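Local coordinates for Thiol:disulfide interchange protein DsbA (Neisseria meningitidis MC58, PDB 3HZ8) that probably acts as a periplasmic thiol-disulfide oxidoreductase of the thioredoxin family, passing its redox-active disulfide on to substrate proteins, at residues 16-21 / 27-32; 158-161 / 165-168; 55-60 / 184-189; 64-69 / 145-150. The protein carries 1 engineered substitution. All blocks are in the same frame, centred on the assembly; numbering follows the deposited sequence.

Contact 1: residues 16-21 / 27-32; sequences NPIPQQ and EVLEFF
Gln-20, Gln-21 and Ile-18 belong to an irregular loop that runs in to strand 26-32 of the thioredoxin-fold sheet, and they meet that strand from Glu-27 to Phe-31 through a polar grip on Glu-27 and an apolar patch beside it. Glu-27 is held at both ends. Its backbone N gives a hydrogen bond to Gln-20 OE1 (3.1 Å); the N-H lies well above the plane of the amide carbonyl, 56° out of it, so it misses the usual lone-pair direction. The other half of that amide, NE2, bonds Lys-25 O, which fixes how the group is turned. With CG anti to the backbone N (chi1 -177°) and the chain extended beyond it, Glu-27 runs alongside Gln-20, the two side chains heading opposite ways, until OE1 receives the backbone N of Gln-21 at 2.9 Å, on the syn side and 21° from the carboxylate plane. A water lies between OE2 of Glu-27 (2.6 Å) and Ile-18 O (3.0 Å). OE2 also forms a salt bridge with Arg-60, which would tend to keep this buried acid ionised. Next to the polar end, the tip of Ile-18 wedges between two strand residues: CD1 sits 3.8 Å from CD2 of Leu-29 and 3.7 Å from CE2 of Phe-31, arriving at the edge of that ring, near its plane. Strand 57-63 supplies Arg-60 on one flank of 26-32, while on the other flank strand 157-160 contributes Ile-159, which packs against both Ile-18 and Phe-31.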
loop_
_atom_site.group_PDB
_atom_site.type_symbol
_atom_site.label_atom_id
_atom_site.label_comp_id
_atom_site.label_asym_id
_atom_site.label_seq_id
_atom_site.Cartn_x
_atom_site.Cartn_y
_atom_site.Cartn_z
ATOM N N ASN A 16 -15.391 4.581 -10.203
ATOM C CA ASN A 16 -14.426 5.382 -10.935
ATOM C C ASN A 16 -13.068 4.724 -10.768
ATOM O O ASN A 16 -12.563 4.618 -9.648
ATOM C CB ASN A 16 -14.385 6.804 -10.382
ATOM C CG ASN A 16 -13.503 7.723 -11.196
ATOM O OD1 ASN A 16 -13.306 7.521 -12.404
ATOM N ND2 ASN A 16 -12.974 8.765 -10.539
ATOM N N PRO A 17 -12.481 4.238 -11.874
ATOM C CA PRO A 17 -11.236 3.498 -11.724
ATOM C C PRO A 17 -10.054 4.382 -11.324
ATOM O O PRO A 17 -9.998 5.567 -11.669
ATOM C CB PRO A 17 -11.018 2.893 -13.118
ATOM C CG PRO A 17 -11.732 3.828 -14.062
ATOM C CD PRO A 17 -12.941 4.299 -13.277
ATOM N N ILE A 18 -9.118 3.801 -10.572
ATOM C CA ILE A 18 -7.895 4.508 -10.189
ATOM C C ILE A 18 -6.836 4.302 -11.270
ATOM O O ILE A 18 -6.507 3.173 -11.595
ATOM C CB ILE A 18 -7.362 4.013 -8.828
ATOM C CG1 ILE A 18 -8.462 4.144 -7.769
ATOM C CG2 ILE A 18 -6.058 4.747 -8.437
ATOM C CD1 ILE A 18 -8.093 3.634 -6.374
ATOM N N PRO A 19 -6.330 5.398 -11.867
ATOM C CA PRO A 19 -5.282 5.172 -12.873
ATOM C C PRO A 19 -4.081 4.408 -12.306
ATOM O O PRO A 19 -3.611 4.697 -11.193
ATOM C CB PRO A 19 -4.869 6.590 -13.267
ATOM C CG PRO A 19 -6.100 7.413 -13.011
ATOM C CD PRO A 19 -6.689 6.824 -11.756
ATOM N N GLN A 20 -3.604 3.423 -13.061
ATOM C CA GLN A 20 -2.440 2.638 -12.663
ATOM C C GLN A 20 -1.169 3.440 -12.879
ATOM O O GLN A 20 -1.108 4.272 -13.788
ATOM C CB GLN A 20 -2.342 1.368 -13.497
ATOM C CG GLN A 20 -3.439 0.352 -13.241
ATOM C CD GLN A 20 -3.050 -1.042 -13.724
ATOM O OE1 GLN A 20 -3.664 -2.033 -13.346
ATOM N NE2 GLN A 20 -2.006 -1.118 -14.552
ATOM N N GLN A 21 -0.161 3.192 -12.051
ATOM C CA GLN A 21 1.142 3.834 -12.257
ATOM C C GLN A 21 1.820 3.374 -13.542
ATOM O O GLN A 21 2.430 4.189 -14.236
ATOM C CB GLN A 21 2.055 3.587 -11.074
ATOM C CG GLN A 21 1.583 4.213 -9.784
ATOM C CD GLN A 21 2.472 3.852 -8.621
ATOM O OE1 GLN A 21 3.136 2.808 -8.636
ATOM N NE2 GLN A 21 2.508 4.722 -7.606
ATOM N N GLU A 27 -1.678 -3.916 -11.858
ATOM C CA GLU A 27 -1.382 -3.291 -10.573
ATOM C C GLU A 27 -2.208 -3.918 -9.450
ATOM O O GLU A 27 -3.399 -4.155 -9.622
ATOM C CB GLU A 27 -1.703 -1.799 -10.638
ATOM C CG GLU A 27 -1.370 -1.038 -9.377
ATOM C CD GLU A 27 -1.585 0.445 -9.538
ATOM O OE1 GLU A 27 -0.720 1.098 -10.149
ATOM O OE2 GLU A 27 -2.606 0.957 -9.054
ATOM N N VAL A 28 -1.557 -4.175 -8.317
ATOM C CA VAL A 28 -2.238 -4.533 -7.066
ATOM C C VAL A 28 -1.961 -3.362 -6.135
ATOM O O VAL A 28 -0.800 -3.115 -5.782
ATOM C CB VAL A 28 -1.702 -5.856 -6.459
ATOM C CG1 VAL A 28 -2.434 -6.184 -5.156
ATOM C CG2 VAL A 28 -1.857 -7.005 -7.466
ATOM N N LEU A 29 -3.020 -2.624 -5.777
ATOM C CA LEU A 29 -2.880 -1.397 -4.992
ATOM C C LEU A 29 -3.434 -1.608 -3.580
ATOM O O LEU A 29 -4.595 -1.978 -3.437
ATOM C CB LEU A 29 -3.607 -0.243 -5.702
ATOM C CG LEU A 29 -3.989 1.015 -4.929
ATOM C CD1 LEU A 29 -2.796 1.646 -4.244
ATOM C CD2 LEU A 29 -4.670 2.005 -5.874
ATOM N N GLU A 30 -2.607 -1.411 -2.555
ATOM C CA GLU A 30 -3.067 -1.455 -1.171
ATOM C C GLU A 30 -3.082 -0.056 -0.574
ATOM O O GLU A 30 -2.044 0.594 -0.520
ATOM C CB GLU A 30 -2.161 -2.358 -0.307
ATOM C CG GLU A 30 -2.692 -2.534 1.125
ATOM C CD GLU A 30 -1.629 -2.899 2.144
ATOM O OE1 GLU A 30 -0.439 -2.823 1.821
ATOM O OE2 GLU A 30 -1.995 -3.236 3.285
ATOM N N PHE A 31 -4.251 0.388 -0.116
ATOM C CA PHE A 31 -4.337 1.551 0.784
ATOM C C PHE A 31 -4.218 1.050 2.219
ATOM O O PHE A 31 -4.848 0.051 2.573
ATOM C CB PHE A 31 -5.663 2.301 0.616
ATOM C CG PHE A 31 -5.782 3.043 -0.697
ATOM C CD1 PHE A 31 -5.262 4.325 -0.826
ATOM C CD2 PHE A 31 -6.452 2.484 -1.784
ATOM C CE1 PHE A 31 -5.380 5.037 -2.033
ATOM C CE2 PHE A 31 -6.585 3.194 -2.986
ATOM C CZ PHE A 31 -6.038 4.472 -3.104
ATOM N N PHE A 32 -3.432 1.741 3.043
ATOM C CA PHE A 32 -3.166 1.279 4.401
ATOM C C PHE A 32 -2.870 2.481 5.285
ATOM O O PHE A 32 -2.777 3.615 4.803
ATOM C CB PHE A 32 -1.955 0.316 4.428
ATOM C CG PHE A 32 -0.625 1.008 4.201
ATOM C CD1 PHE A 32 0.219 1.283 5.280
ATOM C CD2 PHE A 32 -0.246 1.431 2.927
ATOM C CE1 PHE A 32 1.428 1.956 5.093
ATOM C CE2 PHE A 32 0.959 2.122 2.725
ATOM C CZ PHE A 32 1.800 2.381 3.808
HETATM O O HOH W 1 -5.074 1.391 -9.645
#

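Contact 2: residues 158-161 / 165-168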
loop_
_atom_site.group_PDB
_atom_site.type_symbol
_atom_site.label_atom_id
_atom_site.label_comp_id
_atom_site.label_asym_id
_atom_site.label_seq_id
_atom_site.Cartn_x
_atom_site.Cartn_y
_atom_site.Cartn_z
ATOM N N VAL A 158 -7.688 -3.182 -0.841
ATOM C CA VAL A 158 -6.845 -3.633 -1.945
ATOM C C VAL A 158 -7.655 -3.602 -3.221
ATOM O O VAL A 158 -8.758 -4.138 -3.266
ATOM C CB VAL A 158 -6.283 -5.064 -1.695
ATOM C CG1 VAL A 158 -5.498 -5.579 -2.929
ATOM C CG2 VAL A 158 -5.397 -5.072 -0.442
ATOM N N ILE A 159 -7.086 -2.948 -4.240
ATOM C CA ILE A 159 -7.721 -2.802 -5.534
ATOM C C ILE A 159 -6.807 -3.352 -6.643
ATOM O O ILE A 159 -5.624 -3.010 -6.710
ATOM C CB ILE A 159 -8.083 -1.316 -5.771
ATOM C CG1 ILE A 159 -9.219 -0.910 -4.825
ATOM C CG2 ILE A 159 -8.456 -1.065 -7.228
ATOM C CD1 ILE A 159 -9.207 0.544 -4.417
ATOM N N VAL A 160 -7.359 -4.202 -7.504
ATOM C CA VAL A 160 -6.584 -4.810 -8.585
ATOM C C VAL A 160 -6.971 -4.209 -9.924
ATOM O O VAL A 160 -8.144 -4.030 -10.209
ATOM C CB VAL A 160 -6.782 -6.347 -8.613
ATOM C CG1 VAL A 160 -5.934 -7.007 -9.696
ATOM C CG2 VAL A 160 -6.445 -6.929 -7.235
ATOM N N GLY A 161 -5.980 -3.887 -10.744
ATOM C CA GLY A 161 -6.272 -3.392 -12.090
ATOM C C GLY A 161 -6.978 -2.053 -12.112
ATOM O O GLY A 161 -7.664 -1.735 -13.090
ATOM N N LYS A 165 -12.138 -4.162 -6.321
ATOM C CA LYS A 165 -11.856 -4.130 -4.896
ATOM C C LYS A 165 -12.022 -5.527 -4.321
ATOM O O LYS A 165 -13.064 -6.153 -4.527
ATOM C CB LYS A 165 -12.813 -3.163 -4.182
ATOM C CG LYS A 165 -12.617 -3.089 -2.659
ATOM C CD LYS A 165 -13.541 -2.056 -2.022
ATOM C CE LYS A 165 -13.450 -2.139 -0.520
ATOM N NZ LYS A 165 -14.273 -1.108 0.154
ATOM N N VAL A 166 -10.997 -6.002 -3.614
ATOM C CA VAL A 166 -11.071 -7.287 -2.926
ATOM C C VAL A 166 -11.969 -7.167 -1.696
ATOM O O VAL A 166 -11.808 -6.255 -0.898
ATOM C CB VAL A 166 -9.676 -7.760 -2.486
ATOM C CG1 VAL A 166 -9.772 -9.093 -1.750
ATOM C CG2 VAL A 166 -8.764 -7.879 -3.693
ATOM N N GLU A 167 -12.935 -8.076 -1.565
ATOM C CA GLU A 167 -13.761 -8.139 -0.358
ATOM C C GLU A 167 -13.247 -9.339 0.442
ATOM O O GLU A 167 -13.497 -10.488 0.084
ATOM C CB GLU A 167 -15.246 -8.292 -0.709
ATOM C CG GLU A 167 -15.798 -7.228 -1.672
ATOM C CD GLU A 167 -15.971 -5.866 -1.019
ATOM O OE1 GLU A 167 -16.203 -5.835 0.204
ATOM O OE2 GLU A 167 -15.879 -4.830 -1.714
ATOM N N PHE A 168 -12.473 -9.061 1.489
ATOM C CA PHE A 168 -11.754 -10.104 2.217
ATOM C C PHE A 168 -12.650 -10.865 3.196
ATOM O O PHE A 168 -13.383 -10.251 3.967
ATOM C CB PHE A 168 -10.613 -9.483 3.030
ATOM C CG PHE A 168 -9.430 -9.030 2.220
ATOM C CD1 PHE A 168 -8.379 -9.911 1.980
ATOM C CD2 PHE A 168 -9.321 -7.707 1.785
ATOM C CE1 PHE A 168 -7.245 -9.502 1.261
ATOM C CE2 PHE A 168 -8.201 -7.283 1.078
ATOM C CZ PHE A 168 -7.152 -8.186 0.810
HETATM O O HOH W 2 -10.187 -4.225 -0.070
#
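Backbone bonding between Val-158 and Val-166 sets the register of this hairpin. Val-166 N gives a nearly straight hydrogen bond to Val-158 O at 2.9 Å, and the same oxygen also meets Lys-165 CA in a longer CA-H...O contact (3.5 Å). Where the chains begin to part at the end of strand 164-166, a water stands in for the direct bond, accepting from Val-158 N at 2.8 Å and donating to Val-166 O at 2.7 Å. One step along, Ile-159 and Lys-165 form an antiparallel non-hydrogen-bonded pair whose CA atoms are 4.4 Å apart. Strands 157-160 and 164-166 are the antiparallel hairpin of the thioredoxin fold, and its second strand passes on to helix 171-191. Apolar packing fills the face that looks at this helix. Val-158 and Val-166 stand next to each other on the same face, Val-158 CG1 touching Val-166 CG2. Phe-168, its CG anti to the carbonyl carbon (chi1 -74°), swings its ring back over the hairpin: Val-166 CG1 lies 3.6 Å above the centre of the Phe-168 ring, while Val-158 CG2 reaches its edge, 3.8 Å from CZ. Ile-178 and Leu-181 of the helix cover Val-166.

Contact 3: residues 55-60 / 184-189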
loop_
_atom_site.group_PDB
_atom_site.type_symbol
_atom_site.label_atom_id
_atom_site.label_comp_id
_atom_site.label_asym_id
_atom_site.label_seq_id
_atom_site.Cartn_x
_atom_site.Cartn_y
_atom_site.Cartn_z
ATOM N N ASP A 55 6.074 -11.251 -13.674
ATOM C CA ASP A 55 6.822 -10.042 -14.040
ATOM C C ASP A 55 5.938 -8.880 -14.508
ATOM O O ASP A 55 6.391 -7.728 -14.531
ATOM C CB ASP A 55 7.877 -10.359 -15.116
ATOM C CG ASP A 55 9.133 -11.018 -14.548
ATOM O OD1 ASP A 55 10.079 -11.255 -15.337
ATOM O OD2 ASP A 55 9.189 -11.293 -13.326
ATOM N N ASP A 56 4.699 -9.181 -14.896
ATOM C CA ASP A 56 3.764 -8.150 -15.350
ATOM C C ASP A 56 2.864 -7.621 -14.235
ATOM O O ASP A 56 1.980 -6.804 -14.488
ATOM C CB ASP A 56 2.919 -8.634 -16.538
ATOM C CG ASP A 56 1.868 -9.669 -16.146
ATOM O OD1 ASP A 56 2.050 -10.390 -15.139
ATOM O OD2 ASP A 56 0.860 -9.761 -16.873
ATOM N N MET A 57 3.108 -8.079 -13.008
ATOM C CA MET A 57 2.359 -7.591 -11.845
ATOM C C MET A 57 3.258 -6.815 -10.909
ATOM O O MET A 57 4.446 -7.081 -10.822
ATOM C CB MET A 57 1.738 -8.744 -11.068
ATOM C CG MET A 57 0.669 -9.494 -11.810
ATOM S SD MET A 57 0.191 -10.974 -10.876
ATOM C CE MET A 57 -0.732 -10.290 -9.508
ATOM N N TYR A 58 2.683 -5.868 -10.174
ATOM C CA TYR A 58 3.448 -5.163 -9.157
ATOM C C TYR A 58 2.541 -4.710 -8.022
ATOM O O TYR A 58 1.334 -4.509 -8.229
ATOM C CB TYR A 58 4.230 -3.978 -9.751
ATOM C CG TYR A 58 3.348 -2.874 -10.310
ATOM C CD1 TYR A 58 3.143 -1.678 -9.599
ATOM C CD2 TYR A 58 2.708 -3.023 -11.543
ATOM C CE1 TYR A 58 2.342 -0.678 -10.107
ATOM C CE2 TYR A 58 1.893 -2.025 -12.055
ATOM C CZ TYR A 58 1.705 -0.854 -11.330
ATOM O OH TYR A 58 0.897 0.136 -11.843
ATOM N N LEU A 59 3.133 -4.564 -6.839
ATOM C CA LEU A 59 2.427 -4.097 -5.648
ATOM C C LEU A 59 2.725 -2.616 -5.411
ATOM O O LEU A 59 3.891 -2.222 -5.246
ATOM C CB LEU A 59 2.843 -4.925 -4.425
ATOM C CG LEU A 59 2.226 -4.520 -3.079
ATOM C CD1 LEU A 59 0.698 -4.674 -3.064
ATOM C CD2 LEU A 59 2.856 -5.331 -1.949
ATOM N N ARG A 60 1.665 -1.813 -5.425
ATOM C CA ARG A 60 1.725 -0.381 -5.153
ATOM C C ARG A 60 1.059 -0.157 -3.810
ATOM O O ARG A 60 -0.007 -0.734 -3.554
ATOM C CB ARG A 60 0.932 0.366 -6.227
ATOM C CG ARG A 60 0.595 1.829 -5.939
ATOM C CD ARG A 60 -0.346 2.344 -7.027
ATOM N NE ARG A 60 -0.668 3.767 -6.924
ATOM C CZ ARG A 60 -1.511 4.399 -7.742
ATOM N NH1 ARG A 60 -2.112 3.737 -8.726
ATOM N NH2 ARG A 60 -1.734 5.704 -7.592
ATOM N N LYS A 184 -8.167 -11.872 -14.646
ATOM C CA LYS A 184 -9.311 -11.191 -15.264
ATOM C C LYS A 184 -8.852 -9.900 -15.954
ATOM O O LYS A 184 -9.194 -9.659 -17.121
ATOM C CB LYS A 184 -10.401 -10.907 -14.218
ATOM C CG LYS A 184 -11.678 -10.272 -14.758
ATOM C CD LYS A 184 -12.688 -10.086 -13.630
ATOM C CE LYS A 184 -13.970 -9.406 -14.093
ATOM N NZ LYS A 184 -14.775 -10.259 -15.016
ATOM N N VAL A 185 -8.073 -9.094 -15.230
ATOM C CA VAL A 185 -7.475 -7.858 -15.758
ATOM C C VAL A 185 -6.555 -8.113 -16.952
ATOM O O VAL A 185 -6.693 -7.465 -17.990
ATOM C CB VAL A 185 -6.683 -7.110 -14.644
ATOM C CG1 VAL A 185 -5.799 -5.999 -15.226
ATOM C CG2 VAL A 185 -7.640 -6.548 -13.611
ATOM N N ARG A 186 -5.611 -9.038 -16.782
ATOM C CA ARG A 186 -4.610 -9.366 -17.793
ATOM C C ARG A 186 -5.295 -9.640 -19.122
ATOM O O ARG A 186 -4.889 -9.116 -20.165
ATOM C CB ARG A 186 -3.795 -10.587 -17.336
ATOM C CG ARG A 186 -2.532 -10.874 -18.126
ATOM C CD ARG A 186 -1.795 -12.069 -17.531
ATOM N NE ARG A 186 -1.005 -11.726 -16.345
ATOM C CZ ARG A 186 -1.268 -12.128 -15.102
ATOM N NH1 ARG A 186 -2.308 -12.912 -14.845
ATOM N NH2 ARG A 186 -0.473 -11.754 -14.109
ATOM N N GLU A 187 -6.361 -10.428 -19.077
ATOM C CA GLU A 187 -7.056 -10.831 -20.292
ATOM C C GLU A 187 -8.080 -9.812 -20.812
ATOM O O GLU A 187 -8.372 -9.782 -22.012
ATOM C CB GLU A 187 -7.649 -12.228 -20.126
ATOM C CG GLU A 187 -6.594 -13.308 -19.796
ATOM C CD GLU A 187 -5.374 -13.321 -20.735
ATOM O OE1 GLU A 187 -5.452 -12.782 -21.864
ATOM O OE2 GLU A 187 -4.326 -13.886 -20.341
ATOM N N GLU A 188 -8.605 -8.978 -19.917
ATOM C CA GLU A 188 -9.416 -7.821 -20.305
ATOM C C GLU A 188 -8.587 -6.823 -21.098
ATOM O O GLU A 188 -9.009 -6.370 -22.163
ATOM C CB GLU A 188 -9.978 -7.105 -19.071
ATOM C CG GLU A 188 -11.196 -7.755 -18.482
ATOM C CD GLU A 188 -11.804 -6.958 -17.348
ATOM O OE1 GLU A 188 -11.065 -6.277 -16.602
ATOM O OE2 GLU A 188 -13.040 -7.021 -17.199
ATOM N N GLN A 189 -7.413 -6.489 -20.556
ATOM C CA GLN A 189 -6.516 -5.483 -21.127
ATOM C C GLN A 189 -5.910 -5.937 -22.459
ATOM O O GLN A 189 -5.612 -5.104 -23.324
ATOM C CB GLN A 189 -5.415 -5.084 -20.118
ATOM C CG GLN A 189 -5.928 -4.301 -18.883
ATOM C CD GLN A 189 -4.832 -3.882 -17.895
ATOM O OE1 GLN A 189 -3.683 -4.323 -17.977
ATOM N NE2 GLN A 189 -5.200 -3.026 -16.941
#
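Arg-186 and Asp-56 form a side-on, two-nitrogen salt bridge that ties the last helix of the thioredoxin fold, 171-191, to the turn just ahead of its edge strand 57-63. The arginine leaves the helix with CB directed at the turn. Its CG stands anti to the backbone N (chi1 -167°) and, like CD after it, runs past Asp-56 OD2; CD comes within 3.6 Å. A bend at chi3 (-80°) then lays the guanidinium along the carboxylate rather than end-on to it. NE gives its proton to Asp-56 OD2 at 2.8 Å, using the syn lone pair, and NH2 gives one to OD1 at 3.0 Å, again on the syn side. Both oxygens lie close to the guanidinium plane, and the two flat groups are only 26° apart, so a pair of bonds fixes the rotation of each. The Asp-56 carboxylate reaches this position with its CG between the backbone N and the carbonyl carbon. The contact is a surface one, partly open to solvent, which should temper the strength of the ion pair. Beyond it, Met-57 packs on Val-26 and Val-28 of the neighbouring strand, and its SD lies 3.4 Å from Arg-186 NH2, near the plane of the guanidinium at its edge.

Contact 4: residues 64-69 / 145-150; sequences VVWQKE and ELTETF
Thr-147 and Val-65 make the one direct hydrogen bond between residues 64-69, in the loop that follows strand 57-63, and residues 145-150, at the last turn of helix 134-149. Along the helix, Leu-146 turns to the sheet, where it packs on Arg-60 and Glu-62, and the next residue faces the loop. Thr-147 has its CB directed at the loop, and two branches share the work. OG1, anti to the carbonyl carbon (chi1 -58°), accepts the backbone N-H of Val-65 at 3.2 Å and hydrogen-bonds to Met-143 O one turn back in the helix; it also rests 3.4 Å from Val-64 CA. The other branch, the methyl CG2, meets the pyrrole side of Trp-66 obliquely, 3.5 Å from NE1. That indole is steadied from elsewhere: Val-64 CG2 covers one ring face, and NE1 is hydrogen-bonded to Ile-152 O. Glu-148 works at longer range, through a water that donates to its OE2 (2.9 Å) and to Val-65 O (2.8 Å); Gln-144 is a second partner of the same Glu-148 oxygen. The peptide N and O of Val-65 are thus met by helix side chains, N directly and O through water. Because the Thr-147 hydroxyl is engaged with both Met-143 and Val-65, the two bonds probably polarise and strengthen each other.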
loop_
_atom_site.group_PDB
_atom_site.type_symbol
_atom_site.label_atom_id
_atom_site.label_comp_id
_atom_site.label_asym_id
_atom_site.label_seq_id
_atom_site.Cartn_x
_atom_site.Cartn_y
_atom_site.Cartn_z
ATOM N N VAL A 64 -3.269 6.268 3.550
ATOM C CA VAL A 64 -4.417 7.182 3.592
ATOM C C VAL A 64 -4.076 8.472 4.349
ATOM O O VAL A 64 -3.184 8.489 5.206
ATOM C CB VAL A 64 -5.699 6.531 4.209
ATOM C CG1 VAL A 64 -6.227 5.428 3.291
ATOM C CG2 VAL A 64 -5.471 6.036 5.646
ATOM N N VAL A 65 -4.774 9.559 4.016
ATOM C CA VAL A 65 -4.642 10.811 4.769
ATOM C C VAL A 65 -6.052 11.279 5.125
ATOM O O VAL A 65 -6.799 11.742 4.259
ATOM C CB VAL A 65 -3.854 11.896 3.988
ATOM C CG1 VAL A 65 -3.781 13.201 4.793
ATOM C CG2 VAL A 65 -2.466 11.382 3.615
ATOM N N TRP A 66 -6.411 11.120 6.399
ATOM C CA TRP A 66 -7.770 11.374 6.880
ATOM C C TRP A 66 -7.845 12.620 7.765
ATOM O O TRP A 66 -8.926 13.041 8.155
ATOM C CB TRP A 66 -8.269 10.156 7.664
ATOM C CG TRP A 66 -8.645 8.997 6.788
ATOM C CD1 TRP A 66 -9.067 9.053 5.486
ATOM C CD2 TRP A 66 -8.672 7.612 7.155
ATOM N NE1 TRP A 66 -9.344 7.786 5.019
ATOM C CE2 TRP A 66 -9.106 6.882 6.021
ATOM C CE3 TRP A 66 -8.341 6.915 8.324
ATOM C CZ2 TRP A 66 -9.247 5.493 6.034
ATOM C CZ3 TRP A 66 -8.503 5.532 8.343
ATOM C CH2 TRP A 66 -8.950 4.835 7.198
ATOM N N GLN A 67 -6.687 13.181 8.085
ATOM C CA GLN A 67 -6.599 14.432 8.843
ATOM C C GLN A 67 -5.224 15.041 8.595
ATOM O O GLN A 67 -4.299 14.336 8.178
ATOM C CB GLN A 67 -6.860 14.200 10.347
ATOM C CG GLN A 67 -5.878 13.230 11.032
ATOM C CD GLN A 67 -6.204 12.929 12.488
ATOM O OE1 GLN A 67 -7.286 13.274 12.985
ATOM N NE2 GLN A 67 -5.267 12.268 13.177
ATOM N N LYS A 68 -5.064 16.345 8.843
ATOM C CA LYS A 68 -3.799 17.003 8.480
ATOM C C LYS A 68 -2.600 16.393 9.207
ATOM O O LYS A 68 -1.497 16.373 8.679
ATOM C CB LYS A 68 -3.851 18.518 8.705
ATOM C CG LYS A 68 -3.833 18.938 10.166
ATOM C CD LYS A 68 -3.861 20.472 10.328
ATOM C CE LYS A 68 -3.832 20.897 11.796
ATOM N NZ LYS A 68 -3.342 22.313 12.025
ATOM N N GLU A 69 -2.835 15.884 10.417
ATOM C CA GLU A 69 -1.767 15.294 11.216
ATOM C C GLU A 69 -1.235 14.001 10.605
ATOM O O GLU A 69 -0.149 13.548 10.951
ATOM C CB GLU A 69 -2.266 15.019 12.634
ATOM C CG GLU A 69 -2.553 16.274 13.446
ATOM C CD GLU A 69 -3.977 16.801 13.268
ATOM O OE1 GLU A 69 -4.741 16.272 12.423
ATOM O OE2 GLU A 69 -4.340 17.756 13.987
ATOM N N GLU A 145 -4.700 13.262 -2.053
ATOM C CA GLU A 145 -5.563 13.417 -3.216
ATOM C C GLU A 145 -6.291 12.119 -3.572
ATOM O O GLU A 145 -7.474 12.146 -3.834
ATOM C CB GLU A 145 -4.762 13.948 -4.409
ATOM C CG GLU A 145 -5.597 14.214 -5.667
ATOM C CD GLU A 145 -5.489 13.100 -6.704
ATOM O OE1 GLU A 145 -4.381 12.913 -7.260
ATOM O OE2 GLU A 145 -6.513 12.412 -6.968
ATOM N N LEU A 146 -5.582 10.992 -3.581
ATOM C CA LEU A 146 -6.225 9.704 -3.865
ATOM C C LEU A 146 -7.280 9.362 -2.822
ATOM O O LEU A 146 -8.370 8.904 -3.156
ATOM C CB LEU A 146 -5.198 8.576 -3.937
ATOM C CG LEU A 146 -4.192 8.644 -5.086
ATOM C CD1 LEU A 146 -3.085 7.628 -4.870
ATOM C CD2 LEU A 146 -4.885 8.407 -6.434
ATOM N N THR A 147 -6.940 9.568 -1.554
ATOM C CA THR A 147 -7.854 9.275 -0.451
ATOM C C THR A 147 -9.191 9.993 -0.646
ATOM O O THR A 147 -10.259 9.387 -0.520
ATOM C CB THR A 147 -7.219 9.666 0.918
ATOM O OG1 THR A 147 -5.984 8.963 1.103
ATOM C CG2 THR A 147 -8.170 9.334 2.086
ATOM N N GLU A 148 -9.105 11.280 -0.994
ATOM C CA GLU A 148 -10.283 12.131 -1.137
ATOM C C GLU A 148 -11.035 11.868 -2.441
ATOM O O GLU A 148 -12.257 11.707 -2.424
ATOM C CB GLU A 148 -9.876 13.607 -1.017
ATOM C CG GLU A 148 -9.425 13.983 0.424
ATOM C CD GLU A 148 -8.641 15.292 0.507
ATOM O OE1 GLU A 148 -8.617 16.052 -0.486
ATOM O OE2 GLU A 148 -8.034 15.559 1.577
ATOM N N THR A 149 -10.310 11.825 -3.555
ATOM C CA THR A 149 -10.934 11.595 -4.858
ATOM C C THR A 149 -11.679 10.268 -4.901
ATOM O O THR A 149 -12.803 10.198 -5.415
ATOM C CB THR A 149 -9.896 11.644 -6.005
ATOM O OG1 THR A 149 -9.262 12.928 -6.019
ATOM C CG2 THR A 149 -10.548 11.390 -7.363
ATOM N N PHE A 150 -11.056 9.214 -4.364
ATOM C CA PHE A 150 -11.640 7.874 -4.455
ATOM C C PHE A 150 -12.385 7.449 -3.195
ATOM O O PHE A 150 -12.870 6.317 -3.092
ATOM C CB PHE A 150 -10.595 6.858 -4.936
ATOM C CG PHE A 150 -10.108 7.156 -6.324
ATOM C CD1 PHE A 150 -10.921 6.865 -7.421
ATOM C CD2 PHE A 150 -8.895 7.793 -6.538
ATOM C CE1 PHE A 150 -10.507 7.171 -8.695
ATOM C CE2 PHE A 150 -8.474 8.099 -7.824
ATOM C CZ PHE A 150 -9.287 7.792 -8.907
HETATM O O HOH W 3 -8.209 14.100 4.072
#

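In the fold
From the N terminus, contact 1 closes first, a short loop folding residues 16-21 onto the strand they lead to. Contact 3 opens at 55-60 and closes only at 184-189, tying an edge of the sheet to the final helix. Within that span lie contact 4, which brackets the run of helices between residues 71 and 149, and, after it, contact 2, a local hairpin; these two follow in series and no pair crosses. Strand 26-32 is shared: it bonds to 158-161 on one side and 55-60 on the other, while Phe-32 O meets Val-64 N. Contact 4 returns the end of helix 134-149 to the loop leaving the sheet, consistent with DsbA's helical insertion into a thioredoxin fold.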